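Local atomic coordinates of type III restriction-modification enzyme EcoP15I Mod subunit (Escherichia coli, PDB entry 4ZCF), a protein that binds the DNA site 5'-CAGCAG-3' as a dimer and transfers a methyl group from S-adenosyl-L-methionine to N6 of an adenine in one strand. Residues P26-K31 with L41-A46; H95-G100 with L490-L495; Y183-L188 with L438-G443; Q511-F516 with T538-D543. One frame throughout, in Å; residues are numbered along the deposited sequence.

Interaction 1 (P26-K31 with L41-A46); sequences PQCFDK and LEIIRA
Ile-43 reaches back from the last turn of helix 37-44 to Gln-27 and Cys-28 in the loop before that helix. Along 41-46, Leu-41 comes first and packs on Phe-35 of the second subunit. Ile-43 follows and carries the contact through one atom, its terminal methyl CD1. Because CG1 stands anti to the carbonyl carbon (chi1 -72°) and the chain then runs on extended, CD1 is carried well out from the helix. There CD1 approaches the amide of Gln-27 from the opposite direction, 3.4 Å from Gln-27 NE2. Gln-27 bends sharply at chi2 (-81°), which brings its amide round to this methyl. Beside it the sulfur of Cys-28 lies 4.3 Å from Ile-43 CD1. A branched aliphatic suits a buried place like this, where the neighbours are a thiol and an amide nitrogen, and no hydrogen bond crosses between the segments. The carbonyl oxygen of Ile-43 accepts a bond from Asn-14 of the second subunit. At Arg-45 the helical backbone ends, and the guanidinium folds back with one face over Glu-42 CA. In the fold, the contact lies where the loop after helix 14-24 meets helix 37-44: Cys-28 packs on Lys-39 and Leu-40 of the latter, Phe-29 on Leu-18 and Leu-21 of the former, and the second subunit packs on both segments, its Ile-214 meeting Pro-26.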
# COMPACT_ATOMS: atom_id res chain seq x y z
N PRO A 26 -17.37 -4.54 29.27
CA PRO A 26 -18.14 -4.31 28.04
C PRO A 26 -17.62 -4.95 26.76
O PRO A 26 -18.41 -5.36 25.92
CB PRO A 26 -18.20 -2.78 27.96
CG PRO A 26 -16.94 -2.34 28.61
CD PRO A 26 -16.78 -3.28 29.77
N GLN A 27 -16.30 -5.08 26.64
CA GLN A 27 -15.57 -5.68 25.51
C GLN A 27 -15.77 -7.20 25.40
O GLN A 27 -15.29 -7.81 24.45
CB GLN A 27 -14.07 -5.38 25.67
CG GLN A 27 -13.35 -6.20 26.76
CD GLN A 27 -13.53 -5.68 28.17
OE1 GLN A 27 -14.43 -4.90 28.49
NE2 GLN A 27 -12.67 -6.11 29.07
N CYS A 28 -16.45 -7.80 26.38
CA CYS A 28 -16.71 -9.23 26.46
C CYS A 28 -18.00 -9.62 25.77
O CYS A 28 -18.35 -10.79 25.78
CB CYS A 28 -16.69 -9.69 27.91
SG CYS A 28 -15.05 -9.71 28.64
N PHE A 29 -18.70 -8.62 25.20
CA PHE A 29 -19.95 -8.75 24.47
C PHE A 29 -19.75 -8.18 23.06
O PHE A 29 -19.15 -7.12 22.91
CB PHE A 29 -21.09 -8.05 25.23
CG PHE A 29 -21.35 -8.64 26.60
CD1 PHE A 29 -20.66 -8.18 27.71
CD2 PHE A 29 -22.28 -9.65 26.77
CE1 PHE A 29 -20.89 -8.73 28.98
CE2 PHE A 29 -22.52 -10.20 28.04
CZ PHE A 29 -21.82 -9.74 29.13
N ASP A 30 -20.17 -8.89 22.02
CA ASP A 30 -19.95 -8.43 20.65
C ASP A 30 -20.90 -7.29 20.22
O ASP A 30 -21.66 -6.81 21.06
CB ASP A 30 -19.87 -9.63 19.66
CG ASP A 30 -21.19 -10.27 19.26
OD1 ASP A 30 -22.25 -9.78 19.69
OD2 ASP A 30 -21.16 -11.21 18.43
N LYS A 31 -20.86 -6.85 18.95
CA LYS A 31 -21.74 -5.76 18.48
C LYS A 31 -23.23 -6.05 18.60
O LYS A 31 -24.04 -5.12 18.63
CB LYS A 31 -21.36 -5.28 17.06
CG LYS A 31 -21.75 -6.22 15.91
CD LYS A 31 -21.05 -5.84 14.61
CE LYS A 31 -21.73 -4.75 13.80
NZ LYS A 31 -20.72 -3.98 13.02
N LEU A 41 -12.21 -14.97 29.89
CA LEU A 41 -11.25 -16.01 30.29
C LEU A 41 -9.80 -15.52 30.26
O LEU A 41 -9.06 -15.79 31.19
CB LEU A 41 -11.41 -17.32 29.50
CG LEU A 41 -12.71 -18.12 29.73
CD1 LEU A 41 -12.88 -19.19 28.65
CD2 LEU A 41 -12.73 -18.79 31.10
N GLU A 42 -9.41 -14.74 29.22
CA GLU A 42 -8.05 -14.18 29.15
C GLU A 42 -7.77 -13.16 30.27
O GLU A 42 -6.62 -13.06 30.72
CB GLU A 42 -7.65 -13.71 27.74
CG GLU A 42 -8.42 -12.51 27.21
CD GLU A 42 -8.23 -12.19 25.73
OE1 GLU A 42 -8.39 -13.10 24.89
OE2 GLU A 42 -7.99 -11.00 25.42
N ILE A 43 -8.84 -12.49 30.79
CA ILE A 43 -8.76 -11.54 31.92
C ILE A 43 -8.51 -12.31 33.23
O ILE A 43 -7.61 -11.95 34.00
CB ILE A 43 -10.01 -10.60 32.00
CG1 ILE A 43 -10.00 -9.56 30.85
CG2 ILE A 43 -10.14 -9.92 33.39
CD1 ILE A 43 -11.29 -8.87 30.55
N ILE A 44 -9.27 -13.40 33.45
CA ILE A 44 -9.12 -14.27 34.61
C ILE A 44 -7.69 -14.87 34.76
O ILE A 44 -7.25 -15.11 35.89
CB ILE A 44 -10.27 -15.30 34.65
CG1 ILE A 44 -11.62 -14.60 34.88
CG2 ILE A 44 -10.03 -16.40 35.70
CD1 ILE A 44 -12.83 -15.38 34.44
N ARG A 45 -6.95 -15.05 33.63
CA ARG A 45 -5.58 -15.59 33.60
C ARG A 45 -4.48 -14.52 33.73
O ARG A 45 -4.32 -13.67 32.85
CB ARG A 45 -5.35 -16.46 32.35
CG ARG A 45 -6.43 -17.53 32.09
CD ARG A 45 -6.13 -18.40 30.88
NE ARG A 45 -5.77 -17.64 29.68
CZ ARG A 45 -6.51 -17.55 28.58
NH1 ARG A 45 -7.68 -18.19 28.50
NH2 ARG A 45 -6.09 -16.83 27.54
N ALA A 46 -3.74 -14.58 34.85
CA ALA A 46 -2.63 -13.67 35.20
C ALA A 46 -1.31 -14.47 35.34
O ALA A 46 -0.57 -14.31 36.32
CB ALA A 46 -2.95 -12.93 36.50

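Interaction 2 (H95-G100 with L490-L495); sequences HLLIKG and LTKERL
Leu-97, on strand 96-99, pushes its forked end into helix 487-500 between Thr-491, Lys-492 and Leu-495, and every contact between the two segments passes through it. The apolar contacts divide between its two methyls. Leu-97 CD1 meets the methyl CG2 of Thr-491 at 4.0 Å, while Leu-97 CD2 lies 3.8 Å from the backbone carbon CA of Lys-492 and 4.0 Å from CD2 of Leu-495. With CG anti to the backbone N (chi1 163°), the leucine stands out from the strand far enough to span one helical turn, from position 491 to position 495. Beta-branched Thr-491 suits its place by facing two ways: its methyl goes to the leucine, and its hydroxyl is bonded to the carbonyl of Ile-487 one turn earlier. Lys-492 likewise gives only its aliphatic root, CB being 4.0 Å from Leu-97 CD2, and then runs extended away to a salt bridge with Asp-81. No hydrogen bond joins the segments; the backbone of Leu-97 is instead tied to Lys-508 and Tyr-510 of the adjoining strand. The axes of strand and helix run nearly antiparallel, at 168°, and come within 10.2 Å. This is the layering of a Rossmann-like methyltransferase sheet: helix 487-500 is the connection of a beta-alpha-beta crossover from strand 461-468 to the parallel strand 508-514, passing over strand 96-99 between them.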
# COMPACT_ATOMS: atom_id res chain seq x y z
N HIS A 95 -12.11 -6.92 -23.58
CA HIS A 95 -12.83 -7.00 -22.32
C HIS A 95 -13.18 -8.42 -21.90
O HIS A 95 -13.62 -9.22 -22.73
CB HIS A 95 -14.08 -6.11 -22.37
CG HIS A 95 -13.80 -4.70 -22.78
ND1 HIS A 95 -13.18 -3.81 -21.93
CD2 HIS A 95 -13.99 -4.09 -23.97
CE1 HIS A 95 -13.08 -2.68 -22.61
NE2 HIS A 95 -13.55 -2.81 -23.84
N LEU A 96 -13.04 -8.73 -20.59
CA LEU A 96 -13.33 -10.08 -20.08
C LEU A 96 -14.32 -10.10 -18.95
O LEU A 96 -14.25 -9.29 -18.05
CB LEU A 96 -12.04 -10.82 -19.60
CG LEU A 96 -10.79 -10.77 -20.49
CD1 LEU A 96 -9.56 -11.15 -19.72
CD2 LEU A 96 -10.96 -11.59 -21.75
N LEU A 97 -15.20 -11.09 -18.95
CA LEU A 97 -16.12 -11.41 -17.87
C LEU A 97 -15.89 -12.91 -17.57
O LEU A 97 -15.93 -13.75 -18.49
CB LEU A 97 -17.60 -11.06 -18.19
CG LEU A 97 -18.66 -11.71 -17.30
CD1 LEU A 97 -18.66 -11.14 -15.87
CD2 LEU A 97 -20.03 -11.62 -17.93
N ILE A 98 -15.54 -13.23 -16.30
CA ILE A 98 -15.23 -14.59 -15.85
C ILE A 98 -16.21 -15.09 -14.80
O ILE A 98 -16.51 -14.37 -13.84
CB ILE A 98 -13.76 -14.79 -15.44
CG1 ILE A 98 -12.82 -14.12 -16.43
CG2 ILE A 98 -13.43 -16.28 -15.33
CD1 ILE A 98 -11.70 -13.44 -15.79
N LYS A 99 -16.70 -16.32 -15.01
CA LYS A 99 -17.65 -16.98 -14.12
C LYS A 99 -16.90 -17.97 -13.23
O LYS A 99 -16.12 -18.78 -13.71
CB LYS A 99 -18.73 -17.72 -14.93
CG LYS A 99 -19.91 -18.22 -14.09
CD LYS A 99 -20.49 -19.51 -14.64
CE LYS A 99 -21.46 -19.33 -15.78
NZ LYS A 99 -22.29 -20.55 -15.98
N GLY A 100 -17.17 -17.90 -11.95
CA GLY A 100 -16.59 -18.76 -10.93
C GLY A 100 -16.17 -18.00 -9.70
O GLY A 100 -16.31 -16.77 -9.64
N LEU A 490 -27.57 -12.15 -14.78
CA LEU A 490 -27.97 -10.73 -14.75
C LEU A 490 -26.81 -9.85 -15.11
O LEU A 490 -27.00 -8.83 -15.78
CB LEU A 490 -28.43 -10.32 -13.35
CG LEU A 490 -29.72 -10.86 -12.84
CD1 LEU A 490 -29.60 -11.09 -11.35
CD2 LEU A 490 -30.90 -9.91 -13.17
N THR A 491 -25.61 -10.22 -14.61
CA THR A 491 -24.35 -9.52 -14.86
C THR A 491 -24.02 -9.59 -16.33
O THR A 491 -23.76 -8.55 -16.92
CB THR A 491 -23.22 -10.06 -13.95
OG1 THR A 491 -23.64 -9.88 -12.60
CG2 THR A 491 -21.87 -9.37 -14.19
N LYS A 492 -24.04 -10.81 -16.93
CA LYS A 492 -23.75 -11.04 -18.36
C LYS A 492 -24.70 -10.21 -19.23
O LYS A 492 -24.23 -9.47 -20.10
CB LYS A 492 -23.85 -12.55 -18.70
CG LYS A 492 -23.60 -12.90 -20.18
CD LYS A 492 -23.96 -14.38 -20.42
CE LYS A 492 -23.57 -14.86 -21.80
NZ LYS A 492 -23.89 -16.30 -21.98
N GLU A 493 -26.02 -10.26 -18.93
CA GLU A 493 -27.06 -9.50 -19.60
C GLU A 493 -26.87 -7.99 -19.48
O GLU A 493 -27.05 -7.29 -20.49
CB GLU A 493 -28.47 -9.92 -19.12
CG GLU A 493 -29.64 -9.17 -19.75
CD GLU A 493 -29.93 -9.33 -21.24
OE1 GLU A 493 -29.00 -9.63 -22.02
OE2 GLU A 493 -31.10 -9.09 -21.63
N ARG A 494 -26.50 -7.48 -18.27
CA ARG A 494 -26.29 -6.04 -18.05
C ARG A 494 -25.20 -5.50 -18.93
O ARG A 494 -25.29 -4.35 -19.37
CB ARG A 494 -25.96 -5.71 -16.58
CG ARG A 494 -26.13 -4.24 -16.26
CD ARG A 494 -24.86 -3.41 -16.10
NE ARG A 494 -24.76 -3.06 -14.68
CZ ARG A 494 -24.53 -1.85 -14.18
NH1 ARG A 494 -24.25 -0.84 -14.97
NH2 ARG A 494 -24.53 -1.67 -12.87
N LEU A 495 -24.13 -6.29 -19.13
CA LEU A 495 -22.98 -5.92 -19.94
C LEU A 495 -23.34 -5.98 -21.41
O LEU A 495 -22.90 -5.13 -22.17
CB LEU A 495 -21.80 -6.85 -19.62
CG LEU A 495 -20.90 -6.51 -18.44
CD1 LEU A 495 -21.69 -6.26 -17.19
CD2 LEU A 495 -19.92 -7.63 -18.19

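Interaction 3 (Y183-L188 with L438-G443); sequences YIAREL and LDFFAG
The ring of Phe-440 presents its far corner, atoms CE2 and CZ, to the methyl of Ala-185 on helix 171-188. The Ala-185 CB to Phe-440 CE2 distance is 3.7 Å, with CZ of the same ring at 3.9 Å from that methyl. The methyl meets the ring obliquely. The other flat group is the carboxylate of Asp-439, which takes no part in the helix contact. Asp-439 OD1 accepts a hydrogen bond from the backbone N of Phe-441 at 3.1 Å, on the anti side and 15° out of the carboxylate plane, forming an Asx turn just where strand 434-439 ends. The other oxygen, OD2, is bonded to Thr-447.

A second pair lies one turn further along the helix. Leu-188 CD1 is 4.1 Å from CD2 of Leu-438, the two leucines meeting at a slant. The ring reaches the helix because the Phe-440 CG sits between its own backbone N and carbonyl carbon (chi1 55°). Alanine suits the helix side, since a single methyl lets a large ring come close to the backbone; Ile-120 of strand 117-122 packs on this alanine too.

The run Asp-Phe-Phe-Ala-Gly fits the start of the glycine-rich motif of N6/N4 methyltransferases, which in relatives helps form the S-adenosylmethionine pocket, and the neighbouring strand 117-122 leads to residues 123-126, predicted to bind that cofactor. Chemically, the helix contact is wholly apolar and buried, so helix and loop meet here through close packing without directional bonds, while the Asx turn supplies one within the bend and Asn-102 another to Phe-440 O.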
# COMPACT_ATOMS: atom_id res chain seq x y z
N TYR A 183 -4.73 -10.84 -1.00
CA TYR A 183 -3.38 -11.38 -1.10
C TYR A 183 -3.03 -11.71 -2.54
O TYR A 183 -1.99 -11.25 -3.02
CB TYR A 183 -3.20 -12.59 -0.16
CG TYR A 183 -1.78 -13.12 -0.12
CD1 TYR A 183 -0.84 -12.58 0.76
CD2 TYR A 183 -1.35 -14.09 -1.02
CE1 TYR A 183 0.49 -13.03 0.77
CE2 TYR A 183 -0.03 -14.54 -1.03
CZ TYR A 183 0.88 -14.03 -0.11
OH TYR A 183 2.17 -14.49 -0.12
N ILE A 184 -3.88 -12.48 -3.24
CA ILE A 184 -3.67 -12.84 -4.67
C ILE A 184 -3.77 -11.64 -5.58
O ILE A 184 -2.98 -11.53 -6.50
CB ILE A 184 -4.56 -14.03 -5.18
CG1 ILE A 184 -4.40 -15.32 -4.30
CG2 ILE A 184 -4.31 -14.33 -6.68
CD1 ILE A 184 -2.97 -16.01 -4.33
N ALA A 185 -4.76 -10.75 -5.34
CA ALA A 185 -4.96 -9.54 -6.14
C ALA A 185 -3.71 -8.69 -6.15
O ALA A 185 -3.36 -8.22 -7.23
CB ALA A 185 -6.15 -8.73 -5.62
N ARG A 186 -3.00 -8.54 -4.99
CA ARG A 186 -1.76 -7.73 -4.90
C ARG A 186 -0.72 -8.14 -5.96
O ARG A 186 -0.05 -7.28 -6.55
CB ARG A 186 -1.16 -7.79 -3.48
CG ARG A 186 0.02 -6.84 -3.25
CD ARG A 186 0.75 -7.23 -1.98
NE ARG A 186 1.85 -6.33 -1.64
CZ ARG A 186 3.10 -6.49 -2.05
NH1 ARG A 186 3.42 -7.50 -2.85
NH2 ARG A 186 4.04 -5.63 -1.68
N GLU A 187 -0.62 -9.45 -6.23
CA GLU A 187 0.27 -10.07 -7.18
C GLU A 187 0.00 -9.61 -8.61
O GLU A 187 0.95 -9.49 -9.39
CB GLU A 187 0.13 -11.59 -7.10
CG GLU A 187 0.24 -12.17 -5.68
CD GLU A 187 0.50 -13.66 -5.55
OE1 GLU A 187 0.92 -14.28 -6.56
OE2 GLU A 187 0.34 -14.20 -4.43
N LEU A 188 -1.27 -9.31 -8.95
CA LEU A 188 -1.69 -8.89 -10.30
C LEU A 188 -1.43 -7.44 -10.61
O LEU A 188 -1.39 -7.04 -11.78
CB LEU A 188 -3.17 -9.22 -10.54
CG LEU A 188 -3.63 -10.68 -10.34
CD1 LEU A 188 -5.06 -10.83 -10.82
CD2 LEU A 188 -2.70 -11.70 -11.06
N LEU A 438 -9.66 -4.02 -12.96
CA LEU A 438 -10.17 -5.29 -12.47
C LEU A 438 -11.18 -5.19 -11.33
O LEU A 438 -10.92 -4.56 -10.32
CB LEU A 438 -9.01 -6.27 -12.16
CG LEU A 438 -9.36 -7.59 -11.45
CD1 LEU A 438 -9.88 -8.62 -12.42
CD2 LEU A 438 -8.21 -8.14 -10.66
N ASP A 439 -12.34 -5.85 -11.48
CA ASP A 439 -13.36 -5.93 -10.42
C ASP A 439 -13.65 -7.40 -10.20
O ASP A 439 -14.18 -8.03 -11.09
CB ASP A 439 -14.65 -5.15 -10.76
CG ASP A 439 -15.59 -4.88 -9.59
OD1 ASP A 439 -15.65 -5.72 -8.65
OD2 ASP A 439 -16.22 -3.83 -9.58
N PHE A 440 -13.27 -7.96 -9.06
CA PHE A 440 -13.50 -9.38 -8.79
C PHE A 440 -14.74 -9.69 -7.94
O PHE A 440 -14.97 -10.83 -7.59
CB PHE A 440 -12.22 -10.13 -8.38
CG PHE A 440 -11.45 -9.56 -7.20
CD1 PHE A 440 -11.73 -10.00 -5.90
CD2 PHE A 440 -10.43 -8.65 -7.39
CE1 PHE A 440 -11.02 -9.48 -4.80
CE2 PHE A 440 -9.71 -8.15 -6.30
CZ PHE A 440 -10.02 -8.55 -5.01
N PHE A 441 -15.57 -8.65 -7.67
CA PHE A 441 -16.89 -8.70 -7.01
C PHE A 441 -17.79 -7.91 -7.96
O PHE A 441 -18.38 -6.91 -7.53
CB PHE A 441 -16.87 -8.02 -5.61
CG PHE A 441 -16.21 -8.83 -4.51
CD1 PHE A 441 -16.88 -9.89 -3.90
CD2 PHE A 441 -14.91 -8.54 -4.10
CE1 PHE A 441 -16.26 -10.63 -2.89
CE2 PHE A 441 -14.30 -9.29 -3.10
CZ PHE A 441 -14.97 -10.33 -2.49
N ALA A 442 -17.86 -8.30 -9.27
CA ALA A 442 -18.61 -7.60 -10.32
C ALA A 442 -19.92 -6.92 -9.88
O ALA A 442 -20.18 -5.77 -10.26
CB ALA A 442 -18.87 -8.53 -11.50
N GLY A 443 -20.70 -7.65 -9.08
CA GLY A 443 -21.99 -7.24 -8.57
C GLY A 443 -23.00 -7.26 -9.69
O GLY A 443 -23.40 -8.33 -10.15

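Interaction 4 (Q511-F516 with T538-D543)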
# COMPACT_ATOMS: atom_id res chain seq x y z
N GLN A 511 -15.23 -19.15 -18.12
CA GLN A 511 -15.81 -19.82 -16.95
C GLN A 511 -14.92 -20.92 -16.39
O GLN A 511 -14.15 -21.53 -17.12
CB GLN A 511 -17.20 -20.38 -17.27
CG GLN A 511 -17.24 -21.32 -18.48
CD GLN A 511 -18.65 -21.50 -18.95
OE1 GLN A 511 -19.46 -22.19 -18.32
NE2 GLN A 511 -18.99 -20.81 -20.02
N LEU A 512 -15.04 -21.17 -15.08
CA LEU A 512 -14.29 -22.25 -14.44
C LEU A 512 -14.92 -23.60 -14.82
O LEU A 512 -16.16 -23.71 -14.85
CB LEU A 512 -14.27 -22.10 -12.91
CG LEU A 512 -13.43 -21.01 -12.29
CD1 LEU A 512 -13.62 -21.01 -10.81
CD2 LEU A 512 -11.95 -21.13 -12.66
N MET A 513 -14.08 -24.61 -15.09
CA MET A 513 -14.53 -25.97 -15.46
C MET A 513 -13.99 -27.00 -14.49
O MET A 513 -12.85 -26.82 -14.04
CB MET A 513 -14.05 -26.37 -16.88
CG MET A 513 -14.51 -25.44 -17.97
SD MET A 513 -16.29 -25.48 -18.29
CE MET A 513 -16.40 -26.91 -19.34
N PRO A 514 -14.74 -28.11 -14.24
CA PRO A 514 -14.20 -29.18 -13.37
C PRO A 514 -12.94 -29.79 -13.99
O PRO A 514 -12.89 -29.85 -15.22
CB PRO A 514 -15.34 -30.20 -13.29
CG PRO A 514 -16.24 -29.90 -14.42
CD PRO A 514 -16.11 -28.43 -14.70
N ASP A 515 -11.91 -30.12 -13.19
CA ASP A 515 -10.64 -30.67 -13.73
C ASP A 515 -10.76 -32.15 -14.12
O ASP A 515 -10.35 -33.01 -13.34
CB ASP A 515 -9.46 -30.41 -12.77
CG ASP A 515 -8.08 -30.89 -13.22
OD1 ASP A 515 -7.97 -31.43 -14.35
OD2 ASP A 515 -7.11 -30.70 -12.46
N PHE A 516 -11.29 -32.43 -15.33
CA PHE A 516 -11.52 -33.79 -15.86
C PHE A 516 -10.27 -34.70 -15.94
O PHE A 516 -10.41 -35.92 -15.91
CB PHE A 516 -12.25 -33.74 -17.23
CG PHE A 516 -11.42 -33.16 -18.34
CD1 PHE A 516 -10.51 -33.95 -19.04
CD2 PHE A 516 -11.51 -31.82 -18.67
CE1 PHE A 516 -9.69 -33.40 -20.02
CE2 PHE A 516 -10.70 -31.27 -19.66
CZ PHE A 516 -9.79 -32.06 -20.33
N THR A 538 -13.10 -35.31 -25.30
CA THR A 538 -14.35 -34.81 -25.84
C THR A 538 -13.98 -33.49 -26.58
O THR A 538 -13.12 -32.76 -26.06
CB THR A 538 -15.32 -34.62 -24.67
OG1 THR A 538 -15.91 -35.88 -24.38
CG2 THR A 538 -16.40 -33.60 -24.91
N PRO A 539 -14.55 -33.18 -27.78
CA PRO A 539 -14.22 -31.90 -28.45
C PRO A 539 -14.29 -30.69 -27.52
O PRO A 539 -13.54 -29.74 -27.72
CB PRO A 539 -15.26 -31.82 -29.58
CG PRO A 539 -15.62 -33.22 -29.86
CD PRO A 539 -15.57 -33.94 -28.55
N GLU A 540 -15.15 -30.74 -26.49
CA GLU A 540 -15.26 -29.69 -25.47
C GLU A 540 -14.02 -29.76 -24.56
O GLU A 540 -13.38 -28.73 -24.36
CB GLU A 540 -16.57 -29.79 -24.66
CG GLU A 540 -16.66 -28.79 -23.51
CD GLU A 540 -18.05 -28.49 -22.97
OE1 GLU A 540 -18.35 -28.87 -21.81
OE2 GLU A 540 -18.83 -27.84 -23.71
N GLN A 541 -13.66 -30.96 -24.04
CA GLN A 541 -12.50 -31.16 -23.16
C GLN A 541 -11.21 -30.64 -23.81
O GLN A 541 -10.49 -29.87 -23.19
CB GLN A 541 -12.40 -32.61 -22.69
CG GLN A 541 -13.55 -33.02 -21.75
CD GLN A 541 -13.62 -34.50 -21.41
OE1 GLN A 541 -12.98 -35.35 -22.03
NE2 GLN A 541 -14.43 -34.85 -20.42
N TYR A 542 -11.00 -30.99 -25.09
CA TYR A 542 -9.86 -30.58 -25.95
C TYR A 542 -9.71 -29.04 -25.94
O TYR A 542 -8.58 -28.52 -25.89
CB TYR A 542 -10.15 -31.07 -27.38
CG TYR A 542 -9.15 -30.67 -28.44
CD1 TYR A 542 -9.10 -29.36 -28.92
CD2 TYR A 542 -8.33 -31.62 -29.05
CE1 TYR A 542 -8.17 -28.98 -29.89
CE2 TYR A 542 -7.42 -31.25 -30.04
CZ TYR A 542 -7.35 -29.93 -30.46
OH TYR A 542 -6.45 -29.56 -31.44
N ASP A 543 -10.85 -28.31 -26.08
CA ASP A 543 -10.90 -26.85 -26.10
C ASP A 543 -10.62 -26.26 -24.72
O ASP A 543 -9.92 -25.25 -24.64
CB ASP A 543 -12.24 -26.36 -26.66
CG ASP A 543 -12.37 -26.50 -28.17
OD1 ASP A 543 -11.32 -26.46 -28.88
OD2 ASP A 543 -13.53 -26.58 -28.66
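Phe-516 and Gln-541 are brought together by opposite first torsions. The phenylalanine holds CG between its backbone N and carbonyl carbon (chi1 68°), which swings the ring toward helix 539-552. Gln-541 places CG anti to the carbonyl carbon (chi1 -67°) and then runs extended, so that its CB lies over one face of the ring and the rest runs along it. Its CB is 3.6 Å from Phe-516 CZ and 3.8 Å from the centroid of the Phe-516 ring, a CH-pi contact offset toward the rim. The amide stacks on the ring, the planes 7° apart, with Gln-541 CD 3.9 Å from Phe-516 CD1. Glutamine suits this place because its methylenes and flat amide both fit against an aromatic face while Gln-541 OE1 accepts from Thr-538 N at 3.3 Å, the donor standing above the carbonyl plane. This bond ties the first turn of the helix to its N-cap residue. An alanine in place of Phe-516 would probably uncover the flank of Gln-541 and leave its amide without the ring it stacks on and freer to turn.

Met-513 bends at chi2 and chi3, as a flexible methionine can, to bring its methyl CE 3.7 Å from Glu-540 OE1. The long glutamate crosses it at about a right angle and, at this exposed site, keeps its carboxylate near the surface. Met-513 of strand 508-514 also packs on Ala-79 of strand 76-80 and on Thr-544, while Phe-516 rests on Leu-77 and Leu-545, joining the edge of the sheet to helix 539-552.

From the N terminus, interaction 1 comes first: it closes a short loop in the helical region at the dimer partner and stands apart, at least about 18 Å (nearest atoms) from the others. Interaction 2 then closes a loop of nearly 400 residues, uniting strand 96-99 with the late helix 487-500. Interaction 3 falls wholly within that span, joining helix 171-188 to strand 434-439 of the same sheet; the two meet where Thr-491 touches Ala-442 and Gly-443. Interaction 4 follows in series, with no crossing. Its strand 508-514 lies beside 96-99, Lys-99 O probably bonding to Leu-512 N, and it ties the sheet to helix 539-552.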